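Protease (Actinomadura keratinilytica, PDB 8C4X) probably works, as a whole, as a subtilisin-like serine endopeptidase, of which this chain is the inhibitor I9-type propeptide domain. Local coordinates at residues B[54-57]-B[58-61]. Sequence-based numbering, arbitrary orientation.
Unlike the reference sequence in segment 58-61: Asp58 (reference Ala), Ser61 (reference Ala).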
# COMPACT_ATOMS: atom_id res chain seq x y z
N LYS B 54 -4.39 1.93 6.41
CA LYS B 54 -3.60 1.74 7.61
C LYS B 54 -3.21 0.27 7.69
O LYS B 54 -4.04 -0.61 7.45
CB LYS B 54 -4.39 2.15 8.85
CG LYS B 54 -4.57 3.66 8.97
CD LYS B 54 -4.75 4.09 10.41
CE LYS B 54 -4.96 5.61 10.50
NZ LYS B 54 -3.74 6.38 10.11
N LEU B 55 -1.95 0.01 8.00
CA LEU B 55 -1.45 -1.36 8.14
C LEU B 55 -0.63 -1.45 9.42
O LEU B 55 0.26 -0.63 9.65
CB LEU B 55 -0.58 -1.76 6.94
CG LEU B 55 -1.25 -1.71 5.57
CD1 LEU B 55 -0.22 -2.03 4.49
CD2 LEU B 55 -2.43 -2.67 5.49
N THR B 56 -0.94 -2.45 10.24
CA THR B 56 -0.06 -2.76 11.35
C THR B 56 1.28 -3.27 10.82
O THR B 56 1.41 -3.64 9.65
CB THR B 56 -0.69 -3.81 12.27
OG1 THR B 56 -0.80 -5.05 11.57
CG2 THR B 56 -2.07 -3.36 12.71
N ASP B 57 2.29 -3.27 11.69
CA ASP B 57 3.60 -3.76 11.27
C ASP B 57 3.51 -5.19 10.74
O ASP B 57 4.19 -5.54 9.77
CB ASP B 57 4.58 -3.68 12.44
CG ASP B 57 5.03 -2.27 12.72
OD1 ASP B 57 5.05 -1.45 11.78
OD2 ASP B 57 5.36 -1.97 13.89
N ASP B 58 2.66 -6.01 11.35
CA ASP B 58 2.52 -7.39 10.90
C ASP B 58 1.83 -7.48 9.54
O ASP B 58 2.25 -8.24 8.67
CB ASP B 58 1.77 -8.21 11.95
CG ASP B 58 1.56 -9.65 11.52
OD1 ASP B 58 2.55 -10.36 11.29
OD2 ASP B 58 0.38 -10.07 11.42
N GLN B 59 0.75 -6.70 9.36
CA GLN B 59 0.10 -6.65 8.05
C GLN B 59 1.08 -6.23 6.97
O GLN B 59 1.11 -6.81 5.87
CB GLN B 59 -1.07 -5.67 8.08
CG GLN B 59 -2.33 -6.17 8.72
CD GLN B 59 -3.41 -5.13 8.68
OE1 GLN B 59 -3.24 -4.01 9.18
NE2 GLN B 59 -4.54 -5.47 8.06
N LEU B 60 1.88 -5.19 7.24
CA LEU B 60 2.86 -4.72 6.28
C LEU B 60 3.87 -5.82 5.96
O LEU B 60 4.23 -6.02 4.80
CB LEU B 60 3.55 -3.47 6.81
CG LEU B 60 4.62 -2.82 5.92
CD1 LEU B 60 3.98 -2.10 4.74
CD2 LEU B 60 5.44 -1.85 6.75
N SER B 61 4.33 -6.54 6.99
CA SER B 61 5.25 -7.65 6.75
C SER B 61 4.66 -8.66 5.78
O SER B 61 5.31 -9.05 4.80
CB SER B 61 5.60 -8.33 8.07
OG SER B 61 6.77 -7.77 8.62
O HOH W 1 -4.71 -2.04 10.49
O HOH W 2 6.66 -4.60 9.02
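The flat side-chain amide of Gln59 lies between Leu55 and Thr56. Leu55 CD2 sits almost squarely under one face, 4.1 Å from Gln59 CD, while Thr56 CG2 comes obliquely from the other face, 3.8 Å from Gln59 OE1. At the oxygen edge, Thr56 N donates to Gln59 OE1 (3.0 Å) in the carbonyl plane, on a lone pair, with an N-H...O angle of 160°. A water lies 2.8 Å from Gln59 OE1 and may donate a second bond. With CG anti to its own carbonyl carbon (chi1 -78°) and the chain extended beyond it, Gln59 reaches back beside the loop to meet this N-H.

The reverse bond runs from Gln59 N to Thr56 OG1, 3.2 Å and nearly straight at 168°. Together the two make a capping box, with Thr56 as N-cap, that satisfies the Gln59 N-H in the first turn and the Thr56 N-H just before it. Were Gln59 cut back to an alanine, the Thr56 N-H would probably lose its side-chain acceptor and the methyl of Leu55 its amide cover. Ordinary helical bonds follow, Leu60 N to Thr56 O at 2.9 Å and Ser61 N to Asp57 O at 3.0 Å. The acidic Asp58, salt-bridged to Lys62 one turn on, probably suits the positive end of the helix dipole.

Leu55 CD1 and Leu60 CD1 meet at 4.2 Å on the inner side. The cap sits where the loop after strand 50-54 enters helix 57-64, with both leucines resting on Tyr19 of strand 18-23 and Ile38 touching Leu55 and Gln59.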